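Local coordinates for pyoverdine biosynthesis protein PvcB (Pseudomonas aeruginosa, PDB 4YLM) that catalyses the 2-oxoglutarate-dependent oxidation of tyrosine isonitrile during biosynthesis of paerucumarin, a cyclized isocyano derivative of tyrosine, at residues Glu123-His128 with Ala254-Leu259; Arg140-Ser145 with Gln239-His244. One frame throughout, in Å; residues are numbered along the deposited sequence.

Contact 1 of 2, residues Glu123-His128 with Ala254-Leu259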
loop_
_atom_site.group_PDB
_atom_site.type_symbol
_atom_site.label_atom_id
_atom_site.label_comp_id
_atom_site.label_asym_id
_atom_site.label_seq_id
_atom_site.Cartn_x
_atom_site.Cartn_y
_atom_site.Cartn_z
ATOM N N GLU A 123 4.041 18.229 -0.477
ATOM C CA GLU A 123 4.657 17.092 -1.161
ATOM C C GLU A 123 4.093 16.900 -2.568
ATOM O O GLU A 123 4.839 16.624 -3.503
ATOM C CB GLU A 123 4.535 15.788 -0.345
ATOM C CG GLU A 123 5.167 14.579 -1.063
ATOM C CD GLU A 123 5.322 13.347 -0.172
ATOM O OE1 GLU A 123 4.689 13.296 0.905
ATOM O OE2 GLU A 123 6.081 12.429 -0.557
ATOM N N PHE A 124 2.778 17.042 -2.717
ATOM C CA PHE A 124 2.121 16.786 -3.995
ATOM C C PHE A 124 1.329 17.979 -4.510
ATOM O O PHE A 124 0.724 18.737 -3.725
ATOM C CB PHE A 124 1.122 15.619 -3.883
ATOM C CG PHE A 124 1.731 14.316 -3.415
ATOM C CD1 PHE A 124 2.645 13.626 -4.209
ATOM C CD2 PHE A 124 1.374 13.779 -2.183
ATOM C CE1 PHE A 124 3.204 12.405 -3.764
ATOM C CE2 PHE A 124 1.925 12.568 -1.735
ATOM C CZ PHE A 124 2.837 11.886 -2.525
ATOM N N GLN A 125 1.301 18.103 -5.838
ATOM C CA GLN A 125 0.289 18.885 -6.539
ATOM C C GLN A 125 -0.725 17.891 -7.115
ATOM O O GLN A 125 -0.342 16.893 -7.718
ATOM C CB GLN A 125 0.915 19.685 -7.697
ATOM C CG GLN A 125 2.069 20.615 -7.319
ATOM C CD GLN A 125 3.036 20.834 -8.483
ATOM O OE1 GLN A 125 3.428 19.885 -9.161
ATOM N NE2 GLN A 125 3.398 22.083 -8.732
ATOM N N VAL A 126 -2.013 18.145 -6.900
ATOM C CA VAL A 126 -3.065 17.383 -7.548
ATOM C C VAL A 126 -3.775 18.341 -8.508
ATOM O O VAL A 126 -4.320 19.360 -8.084
ATOM C CB VAL A 126 -4.072 16.814 -6.530
ATOM C CG1 VAL A 126 -5.231 16.120 -7.247
ATOM C CG2 VAL A 126 -3.362 15.830 -5.584
ATOM N N PHE A 127 -3.733 18.028 -9.800
ATOM C CA PHE A 127 -4.375 18.862 -10.819
ATOM C C PHE A 127 -5.555 18.114 -11.412
ATOM O O PHE A 127 -5.400 16.997 -11.885
ATOM C CB PHE A 127 -3.425 19.153 -11.986
ATOM C CG PHE A 127 -2.236 20.003 -11.643
ATOM C CD1 PHE A 127 -2.312 21.388 -11.695
ATOM C CD2 PHE A 127 -1.017 19.419 -11.341
ATOM C CE1 PHE A 127 -1.191 22.182 -11.414
ATOM C CE2 PHE A 127 0.098 20.197 -11.054
ATOM C CZ PHE A 127 0.014 21.584 -11.102
ATOM N N HIS A 128 -6.728 18.732 -11.414
ATOM C CA HIS A 128 -7.857 18.194 -12.147
ATOM C C HIS A 128 -8.104 19.092 -13.369
ATOM O O HIS A 128 -8.271 20.301 -13.219
ATOM C CB HIS A 128 -9.093 18.186 -11.263
ATOM C CG HIS A 128 -10.350 17.790 -11.978
ATOM N ND1 HIS A 128 -11.585 18.321 -11.660
ATOM C CD2 HIS A 128 -10.566 16.913 -12.987
ATOM C CE1 HIS A 128 -12.505 17.789 -12.446
ATOM N NE2 HIS A 128 -11.914 16.932 -13.260
ATOM N N ALA A 254 1.546 15.090 -9.008
ATOM C CA ALA A 254 2.968 15.338 -9.214
ATOM C C ALA A 254 3.705 15.373 -7.881
ATOM O O ALA A 254 3.204 15.945 -6.909
ATOM C CB ALA A 254 3.163 16.688 -9.973
ATOM N N ASP A 255 4.881 14.748 -7.846
ATOM C CA ASP A 255 5.770 14.737 -6.685
ATOM C C ASP A 255 6.594 16.026 -6.690
ATOM O O ASP A 255 7.654 16.096 -7.318
ATOM C CB ASP A 255 6.684 13.489 -6.760
ATOM C CG ASP A 255 7.694 13.399 -5.625
ATOM O OD1 ASP A 255 7.669 14.233 -4.691
ATOM O OD2 ASP A 255 8.533 12.454 -5.671
ATOM N N ASN A 256 6.088 17.043 -5.994
ATOM C CA ASN A 256 6.736 18.352 -5.920
ATOM C C ASN A 256 8.100 18.336 -5.216
ATOM O O ASN A 256 8.862 19.290 -5.339
ATOM C CB ASN A 256 5.792 19.351 -5.228
ATOM C CG ASN A 256 6.378 20.749 -5.132
ATOM O OD1 ASN A 256 6.643 21.413 -6.147
ATOM N ND2 ASN A 256 6.558 21.216 -3.904
ATOM N N LEU A 257 8.409 17.265 -4.474
ATOM C CA LEU A 257 9.682 17.188 -3.746
ATOM C C LEU A 257 10.823 16.672 -4.623
ATOM O O LEU A 257 11.997 16.819 -4.276
ATOM C CB LEU A 257 9.555 16.320 -2.475
ATOM C CG LEU A 257 8.440 16.728 -1.493
ATOM C CD1 LEU A 257 8.484 15.865 -0.226
ATOM C CD2 LEU A 257 8.553 18.224 -1.129
ATOM N N THR A 258 10.469 16.079 -5.758
ATOM C CA THR A 258 11.432 15.454 -6.660
ATOM C C THR A 258 11.480 16.161 -8.019
ATOM O O THR A 258 12.548 16.320 -8.606
ATOM C CB THR A 258 11.071 13.975 -6.899
ATOM O OG1 THR A 258 11.072 13.287 -5.640
ATOM C CG2 THR A 258 12.093 13.301 -7.834
ATOM N N LEU A 259 10.317 16.557 -8.528
ATOM C CA LEU A 259 10.254 17.213 -9.827
ATOM C C LEU A 259 10.457 18.714 -9.695
ATOM O O LEU A 259 10.354 19.273 -8.601
ATOM C CB LEU A 259 8.886 17.007 -10.479
ATOM C CG LEU A 259 8.377 15.571 -10.593
ATOM C CD1 LEU A 259 6.971 15.608 -11.172
ATOM C CD2 LEU A 259 9.320 14.755 -11.479
HETATM O O HOH W 1 8.162 12.846 -2.363
#

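Contact 2 of 2, residues Arg140-Ser145 with Gln239-His244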
loop_
_atom_site.group_PDB
_atom_site.type_symbol
_atom_site.label_atom_id
_atom_site.label_comp_id
_atom_site.label_asym_id
_atom_site.label_seq_id
_atom_site.Cartn_x
_atom_site.Cartn_y
_atom_site.Cartn_z
ATOM N N ARG A 140 2.006 23.813 -23.033
ATOM C CA ARG A 140 1.902 22.595 -22.211
ATOM C C ARG A 140 2.544 22.785 -20.834
ATOM O O ARG A 140 3.560 23.464 -20.703
ATOM C CB ARG A 140 2.525 21.385 -22.929
ATOM C CG ARG A 140 1.754 20.921 -24.175
ATOM C CD ARG A 140 2.481 19.789 -24.901
ATOM N NE ARG A 140 3.750 20.231 -25.479
ATOM C CZ ARG A 140 4.647 19.427 -26.049
ATOM N NH1 ARG A 140 4.436 18.119 -26.105
ATOM N NH2 ARG A 140 5.773 19.931 -26.543
ATOM N N THR A 141 1.948 22.182 -19.806
ATOM C CA THR A 141 2.557 22.160 -18.477
ATOM C C THR A 141 3.751 21.216 -18.502
ATOM O O THR A 141 3.641 20.084 -18.973
ATOM C CB THR A 141 1.553 21.646 -17.410
ATOM O OG1 THR A 141 0.392 22.474 -17.415
ATOM C CG2 THR A 141 2.165 21.676 -16.031
ATOM N N THR A 142 4.894 21.655 -17.988
ATOM C CA THR A 142 6.083 20.817 -18.083
ATOM C C THR A 142 6.587 20.342 -16.733
ATOM O O THR A 142 6.451 21.039 -15.730
ATOM C CB THR A 142 7.236 21.543 -18.778
ATOM O OG1 THR A 142 7.612 22.685 -17.996
ATOM C CG2 THR A 142 6.821 21.977 -20.181
ATOM N N PHE A 143 7.219 19.170 -16.745
ATOM C CA PHE A 143 7.747 18.532 -15.551
ATOM C C PHE A 143 9.114 17.938 -15.862
ATOM O O PHE A 143 9.292 17.312 -16.907
ATOM C CB PHE A 143 6.805 17.396 -15.116
ATOM C CG PHE A 143 5.412 17.858 -14.735
ATOM C CD1 PHE A 143 5.146 18.302 -13.448
ATOM C CD2 PHE A 143 4.374 17.821 -15.655
ATOM C CE1 PHE A 143 3.875 18.728 -13.091
ATOM C CE2 PHE A 143 3.102 18.235 -15.307
ATOM C CZ PHE A 143 2.849 18.681 -14.017
ATOM N N SER A 144 10.069 18.113 -14.952
ATOM C CA SER A 144 11.386 17.509 -15.093
ATOM C C SER A 144 11.734 16.692 -13.869
ATOM O O SER A 144 11.598 17.168 -12.740
ATOM C CB SER A 144 12.474 18.586 -15.276
ATOM O OG SER A 144 12.425 19.119 -16.582
ATOM N N SER A 145 12.211 15.474 -14.093
ATOM C CA SER A 145 12.675 14.626 -12.995
ATOM C C SER A 145 14.104 14.994 -12.635
ATOM O O SER A 145 15.006 14.858 -13.460
ATOM C CB SER A 145 12.622 13.159 -13.418
ATOM O OG SER A 145 13.488 12.384 -12.609
ATOM N N GLN A 239 15.135 12.450 -21.676
ATOM C CA GLN A 239 15.130 11.444 -20.613
ATOM C C GLN A 239 14.581 12.004 -19.296
ATOM O O GLN A 239 14.139 11.246 -18.437
ATOM C CB GLN A 239 16.539 10.872 -20.374
ATOM C CG GLN A 239 17.067 9.943 -21.474
ATOM C CD GLN A 239 18.457 9.353 -21.167
ATOM O OE1 GLN A 239 18.968 9.445 -20.045
ATOM N NE2 GLN A 239 19.063 8.733 -22.176
ATOM N N ALA A 240 14.610 13.328 -19.142
ATOM C CA ALA A 240 14.320 13.953 -17.859
ATOM C C ALA A 240 13.089 14.859 -17.856
ATOM O O ALA A 240 12.658 15.307 -16.797
ATOM C CB ALA A 240 15.537 14.733 -17.359
ATOM N N HIS A 241 12.513 15.094 -19.029
ATOM C CA HIS A 241 11.548 16.171 -19.212
ATOM C C HIS A 241 10.292 15.649 -19.888
ATOM O O HIS A 241 10.371 14.858 -20.825
ATOM C CB HIS A 241 12.180 17.272 -20.077
ATOM C CG HIS A 241 11.349 18.518 -20.204
ATOM N ND1 HIS A 241 11.164 19.402 -19.161
ATOM C CD2 HIS A 241 10.697 19.050 -21.265
ATOM C CE1 HIS A 241 10.430 20.423 -19.573
ATOM N NE2 HIS A 241 10.118 20.226 -20.841
ATOM N N TYR A 242 9.135 16.096 -19.408
ATOM C CA TYR A 242 7.849 15.723 -19.988
ATOM C C TYR A 242 6.941 16.948 -20.100
ATOM O O TYR A 242 6.768 17.700 -19.137
ATOM C CB TYR A 242 7.171 14.642 -19.120
ATOM C CG TYR A 242 5.726 14.375 -19.480
ATOM C CD1 TYR A 242 5.402 13.581 -20.569
ATOM C CD2 TYR A 242 4.684 14.907 -18.724
ATOM C CE1 TYR A 242 4.080 13.333 -20.912
ATOM C CE2 TYR A 242 3.348 14.659 -19.055
ATOM C CZ TYR A 242 3.059 13.873 -20.148
ATOM O OH TYR A 242 1.752 13.620 -20.497
ATOM N N ALA A 243 6.350 17.142 -21.274
ATOM C CA ALA A 243 5.422 18.244 -21.484
ATOM C C ALA A 243 4.019 17.675 -21.634
ATOM O O ALA A 243 3.766 16.854 -22.521
ATOM C CB ALA A 243 5.830 19.061 -22.727
ATOM N N HIS A 244 3.110 18.093 -20.752
ATOM C CA HIS A 244 1.757 17.538 -20.731
ATOM C C HIS A 244 0.725 18.330 -21.518
ATOM O O HIS A 244 0.500 19.513 -21.254
ATOM C CB HIS A 244 1.237 17.385 -19.294
ATOM C CG HIS A 244 -0.055 16.632 -19.215
ATOM N ND1 HIS A 244 -0.176 15.328 -19.645
ATOM C CD2 HIS A 244 -1.285 17.007 -18.791
ATOM C CE1 HIS A 244 -1.426 14.929 -19.482
ATOM N NE2 HIS A 244 -2.116 15.926 -18.960
HETATM O O HOH W 2 2.558 15.626 -24.843
#

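Contact 1 of 2, residues Glu123-His128 with Ala254-Leu259
Gln-125 and Ala-254 form an antiparallel hydrogen-bonded pair, Ala-254 N giving to Gln-125 O at 2.9 Å and Gln-125 N to Ala-254 O at 3.1 Å. Next to it, Phe-124 and Asp-255 make a non-hydrogen-bonded pair. Where the second strand ends and its chain turns away, Asn-256 N still reaches Glu-123 O (2.8 Å), although the N-H...O angle is well bent, 131°.

On the face carrying Gln-125 and Ala-254, the amide oxygen OE1 of Gln-125 rests 3.3 Å from Ala-254 CB; the methyl lies off the oxygen end of the amide, close to its plane, and alanine's small side chain lets the oxygen come that near. The other end of that amide, NE2, binds OD2 of Asp-114, and Asn-256 OD1 accepts from the backbone N of the same aspartate.

On the face of Phe-124 and Asp-255 the phenyl ring turns its edge to Ala-254 O, which lies near the ring plane, while CG of its neighbour Glu-123 sits 3.7 Å above the ring centre. Glu-123 reaches there because its CG is anti to the backbone N (chi1 179°) and the chain stays extended. Leu-257 crosses it at about a right angle, CD1 lying 3.7 Å from Glu-123 CG. Glu-123 thus offers methylenes to apolar neighbours and a carboxylate to Arg-53.

Asp-255 OD1 accepts from Leu-257 N (3.1 Å), closing an Asx turn, a role suited to a short carboxylate side chain. Its OD2 takes the Thr-258 hydroxyl and His-56 ND1. One water donates to both Glu-123 OE2 and Asp-255 OD1, bridging acids whose oxygens stand 4.8 Å apart, and probably easing their mutual repulsion. On the other face, the two amides hold Asp-114, probably an iron ligand, by its carboxylate and its backbone, a second shell that would help orient it.

Contact 2 of 2, residues Arg140-Ser145 with Gln239-His244
Thr-142 to Ser-144 and His-241 to Ala-243 pair as antiparallel strands at one side of a three-stranded sheet, in which strand 141-145 is central and strand 259-263 flanks it beyond. The strands run 161° apart. Between Phe-143 and Tyr-242 each backbone N gives to the other's O at 2.8 Å; His-244 N to Thr-141 O is nearly straight, whereas the return bond from Thr-141 N is weak. Ser-145 N to Ala-240 O extends the ladder to the start of helix 146-152, whose N-cap is Ser-145.

Arg-140 starts against the neighbouring strand, its CB 3.2 Å from His-244 O, and CG passes the same carbonyl. CD comes alongside Ala-243, and the bend at chi3 then lays the guanidinium of Arg-140 flat over the methyl: Ala-243 CB is 3.5 Å above its plane, over its centre. NE and CZ are the atoms nearest that methyl. Of the terminal nitrogens, NH2 forms a salt bridge with Glu-264 and NH1 a hydrogen bond with Gln-21. Alanine suits the place, because its small side chain lets the flat cation settle close to the strand.

Phe-143 and Tyr-242 share the inner face, packing on Leu-57; CD2 of Phe-143 meets the tyrosine ring near its plane, 4.2 Å from Tyr-242 CD2. The hydroxyl OH of Tyr-242 reaches His-244 ND1 at 2.7 Å in the imidazole plane, and His-244 NE2 binds Asp-250, tying both ring nitrogens down.

On the other face, Thr-142 CB packs obliquely on His-241 CE1. The imidazole, with CG anti to the backbone N (chi1 -173°), swings toward strand 141-145. Ser-144 fits opposite it, being short and polar, and its OG also bonds Leu-235 O. In the plane of the imidazole, His-241 ND1 gives its hydrogen almost straight (173°) to Ser-144 OG at 2.9 Å.

Overall arrangement
The centres of contacts 1 and 2 lie about 13 Å apart, in two different sheets that face each other, as in the double-stranded beta-helix of the TauD family. Contact 1 joins strands 120-131 and 251-255 of the larger mixed sheet; contact 2 joins strands 141-145 and 241-244 of the smaller antiparallel one. Along the chain contact 2 is nested inside contact 1. The Phe-143 ring, packing on the Ala-254 methyl, links the sheets, while Leu-259 leads from the turn of contact 1 into the small sheet, packing on Phe-143 and Ser-145. Phe-143 also lies beside His-261 and Gln-125 beside Asp-114, both probable iron ligands, so the two contacts probably help to frame the metal site.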